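Local coordinates for conserved exported protein (Bacteroides fragilis, PDB 3CLW), which is of unknown function but probably hydrolyses O-glycosidic bonds as a TIM-barrel glycoside hydrolase, at residues 50-54 and 401-405. Sequence-based numbering, arbitrary orientation.
Sequences FKREF and FFVRP
Arg52 lays its guanidinium flat on the ring of Phe401, the two planes 19° apart and their centres 4.1 Å from each other, in a cation-pi stack displaced toward the rim of the ring. Its CD carries the contact over the same face as a CH-pi donor. The same guanidinium turns an edge to the Phe401 carbonyl: NE donates to Phe401 O at 2.9 Å with an N-H...O angle of 159°, and NH2 adds a longer, more bent bond to the same oxygen at 3.2 Å. Both nitrogens come from one face of the carbonyl plane, NH2 well above it. A bend at chi2 in the otherwise extended outer chain brings Arg52 over the ring. Phe401 swings its CG opposite the backbone N (chi1 -175°) and reaches across to residues 52-54, where its far edge meets the face of Phe54 in a T-shaped pair, centroids 5.1 Å apart. Phe401 CE1 lies 3.3 Å from Glu53 O, near the ring plane. The Phe402 ring approaches the Arg52 guanidinium obliquely, Phe402 CD1 lying 3.6 Å from Arg52 NH2. Nearer the backbone, Arg52 CG rests against one face of the Arg404 guanidinium, which is held in place by hydrogen bonds from NH2 to Ala64 O and Ser400 O. Farther out, Phe402 packs on Thr493 and Val495 of strand 490-495, while a backbone bond ties Glu53 to Ile61. The contact thus joins the loop leaving helix 39-50, within the family 30 hydrolase region, to the loop between helix 391-400 and strand 408-414. Two bonds in the guanidinium plane and a ring against its face fix the rotation of Arg52, and the carbonyl and pi cloud probably help offset the nearby like charge of Arg404.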
ATOM      1  N   PHE A  50      11.656  -7.127  -3.042  1.00 31.71           N
ATOM      2  CA  PHE A  50      11.278  -7.421  -4.430  1.00 32.95           C
ATOM      3  C   PHE A  50      11.549  -8.832  -4.937  1.00 33.69           C
ATOM      4  O   PHE A  50      10.878  -9.273  -5.873  1.00 34.25           O
ATOM      5  CB  PHE A  50      11.972  -6.441  -5.384  1.00 31.38           C
ATOM      6  CG  PHE A  50      11.738  -5.013  -5.041  1.00 32.91           C
ATOM      7  CD1 PHE A  50      10.418  -4.513  -4.926  1.00 31.90           C
ATOM      8  CD2 PHE A  50      12.819  -4.154  -4.824  1.00 32.65           C
ATOM      9  CE1 PHE A  50      10.189  -3.184  -4.587  1.00 31.64           C
ATOM     10  CE2 PHE A  50      12.608  -2.809  -4.498  1.00 35.94           C
ATOM     11  CZ  PHE A  50      11.278  -2.321  -4.382  1.00 32.78           C
ATOM     12  N   LYS A  51      12.527  -9.517  -4.345  1.00 33.82           N
ATOM     13  CA  LYS A  51      13.086 -10.707  -4.974  1.00 35.09           C
ATOM     14  C   LYS A  51      12.245 -11.925  -4.619  1.00 35.03           C
ATOM     15  O   LYS A  51      12.109 -12.273  -3.461  1.00 35.36           O
ATOM     16  CB  LYS A  51      14.564 -10.896  -4.571  1.00 35.44           C
ATOM     17  CG  LYS A  51      15.312 -11.952  -5.377  1.00 37.28           C
ATOM     18  CD  LYS A  51      16.777 -11.951  -5.007  1.00 38.19           C
ATOM     19  CE  LYS A  51      17.594 -12.915  -5.845  1.00 42.59           C
ATOM     20  NZ  LYS A  51      19.042 -12.819  -5.451  1.00 43.48           N
ATOM     21  N   ARG A  52      11.640 -12.538  -5.624  1.00 34.94           N
ATOM     22  CA  ARG A  52      10.782 -13.691  -5.376  1.00 35.41           C
ATOM     23  C   ARG A  52      11.600 -14.998  -5.514  1.00 36.20           C
ATOM     24  O   ARG A  52      11.561 -15.664  -6.542  1.00 35.89           O
ATOM     25  CB  ARG A  52       9.552 -13.669  -6.313  1.00 34.59           C
ATOM     26  CG  ARG A  52       8.281 -14.300  -5.728  1.00 33.30           C
ATOM     27  CD  ARG A  52       8.302 -15.801  -5.816  1.00 34.66           C
ATOM     28  NE  ARG A  52       7.149 -16.404  -5.151  1.00 36.03           N
ATOM     29  CZ  ARG A  52       6.884 -17.705  -5.159  1.00 35.49           C
ATOM     30  NH1 ARG A  52       7.700 -18.541  -5.778  1.00 35.70           N
ATOM     31  NH2 ARG A  52       5.846 -18.174  -4.493  1.00 34.60           N
ATOM     32  N   GLU A  53      12.340 -15.335  -4.461  1.00 37.40           N
ATOM     33  CA  GLU A  53      13.197 -16.531  -4.428  1.00 38.93           C
ATOM     34  C   GLU A  53      13.180 -17.138  -3.046  1.00 38.54           C
ATOM     35  O   GLU A  53      12.824 -16.483  -2.049  1.00 37.19           O
ATOM     36  CB  GLU A  53      14.658 -16.199  -4.766  1.00 39.51           C
ATOM     37  CG  GLU A  53      14.848 -15.435  -6.057  1.00 46.46           C
ATOM     38  CD  GLU A  53      15.662 -16.178  -7.093  1.00 56.03           C
ATOM     39  OE1 GLU A  53      15.064 -16.708  -8.070  1.00 61.55           O
ATOM     40  OE2 GLU A  53      16.904 -16.220  -6.938  1.00 58.97           O
ATOM     41  N   PHE A  54      13.603 -18.399  -2.997  1.00 38.97           N
ATOM     42  CA  PHE A  54      13.759 -19.120  -1.750  1.00 38.95           C
ATOM     43  C   PHE A  54      15.244 -19.165  -1.458  1.00 39.73           C
ATOM     44  O   PHE A  54      16.060 -19.185  -2.377  1.00 40.52           O
ATOM     45  CB  PHE A  54      13.173 -20.531  -1.860  1.00 38.58           C
ATOM     46  CG  PHE A  54      11.696 -20.565  -2.219  1.00 37.14           C
ATOM     47  CD1 PHE A  54      10.725 -20.509  -1.239  1.00 36.49           C
ATOM     48  CD2 PHE A  54      11.292 -20.690  -3.528  1.00 36.19           C
ATOM     49  CE1 PHE A  54       9.381 -20.565  -1.562  1.00 33.88           C
ATOM     50  CE2 PHE A  54       9.935 -20.758  -3.860  1.00 34.83           C
ATOM     51  CZ  PHE A  54       8.993 -20.695  -2.880  1.00 35.46           C
ATOM     52  N   PHE A 401       4.218 -12.829  -1.086  1.00 34.13           N
ATOM     53  CA  PHE A 401       5.207 -13.729  -1.759  1.00 34.38           C
ATOM     54  C   PHE A 401       4.492 -14.819  -2.594  1.00 34.47           C
ATOM     55  O   PHE A 401       4.996 -15.257  -3.621  1.00 33.62           O
ATOM     56  CB  PHE A 401       6.169 -14.356  -0.698  1.00 34.27           C
ATOM     57  CG  PHE A 401       7.299 -15.196  -1.269  1.00 32.56           C
ATOM     58  CD1 PHE A 401       8.553 -14.642  -1.498  1.00 32.54           C
ATOM     59  CD2 PHE A 401       7.127 -16.557  -1.518  1.00 35.01           C
ATOM     60  CE1 PHE A 401       9.645 -15.442  -1.989  1.00 31.73           C
ATOM     61  CE2 PHE A 401       8.197 -17.366  -2.031  1.00 31.18           C
ATOM     62  CZ  PHE A 401       9.450 -16.800  -2.261  1.00 31.70           C
ATOM     63  N   PHE A 402       3.292 -15.211  -2.141  1.00 34.93           N
ATOM     64  CA  PHE A 402       2.516 -16.306  -2.727  1.00 35.94           C
ATOM     65  C   PHE A 402       1.249 -15.876  -3.541  1.00 36.98           C
ATOM     66  O   PHE A 402       0.828 -16.557  -4.485  1.00 36.71           O
ATOM     67  CB  PHE A 402       2.128 -17.254  -1.599  1.00 35.92           C
ATOM     68  CG  PHE A 402       3.311 -17.893  -0.913  1.00 35.86           C
ATOM     69  CD1 PHE A 402       3.993 -18.947  -1.523  1.00 35.04           C
ATOM     70  CD2 PHE A 402       3.753 -17.426   0.331  1.00 33.94           C
ATOM     71  CE1 PHE A 402       5.083 -19.549  -0.900  1.00 35.56           C
ATOM     72  CE2 PHE A 402       4.839 -18.003   0.955  1.00 34.74           C
ATOM     73  CZ  PHE A 402       5.517 -19.072   0.334  1.00 34.74           C
ATOM     74  N   VAL A 403       0.669 -14.738  -3.175  1.00 37.54           N
ATOM     75  CA  VAL A 403      -0.514 -14.198  -3.867  1.00 38.05           C
ATOM     76  C   VAL A 403      -0.089 -13.217  -4.971  1.00 37.72           C
ATOM     77  O   VAL A 403       0.110 -12.032  -4.724  1.00 38.75           O
ATOM     78  CB  VAL A 403      -1.555 -13.565  -2.872  1.00 37.76           C
ATOM     79  CG1 VAL A 403      -2.868 -13.228  -3.614  1.00 37.81           C
ATOM     80  CG2 VAL A 403      -1.874 -14.535  -1.726  1.00 38.72           C
ATOM     81  N   ARG A 404       0.061 -13.737  -6.177  1.00 37.06           N
ATOM     82  CA  ARG A 404       0.716 -13.018  -7.283  1.00 37.50           C
ATOM     83  C   ARG A 404      -0.273 -12.291  -8.215  1.00 37.69           C
ATOM     84  O   ARG A 404      -1.435 -12.696  -8.316  1.00 38.76           O
ATOM     85  CB  ARG A 404       1.519 -14.019  -8.126  1.00 35.73           C
ATOM     86  CG  ARG A 404       2.629 -14.749  -7.411  1.00 35.82           C
ATOM     87  CD  ARG A 404       3.940 -14.009  -7.618  1.00 39.23           C
ATOM     88  NE  ARG A 404       4.242 -13.263  -6.439  1.00 33.37           N
ATOM     89  CZ  ARG A 404       5.249 -12.425  -6.314  1.00 31.07           C
ATOM     90  NH1 ARG A 404       6.051 -12.123  -7.324  1.00 29.34           N
ATOM     91  NH2 ARG A 404       5.388 -11.826  -5.152  1.00 29.91           N
ATOM     92  N   PRO A 405       0.187 -11.235  -8.909  1.00 38.27           N
ATOM     93  CA  PRO A 405      -0.690 -10.492  -9.845  1.00 38.82           C
ATOM     94  C   PRO A 405      -1.442 -11.412 -10.790  1.00 38.92           C
ATOM     95  O   PRO A 405      -0.846 -12.265 -11.407  1.00 39.58           O
ATOM     96  CB  PRO A 405       0.294  -9.628 -10.646  1.00 38.86           C
ATOM     97  CG  PRO A 405       1.409  -9.372  -9.680  1.00 38.82           C
ATOM     98  CD  PRO A 405       1.534 -10.637  -8.834  1.00 37.79           C
TER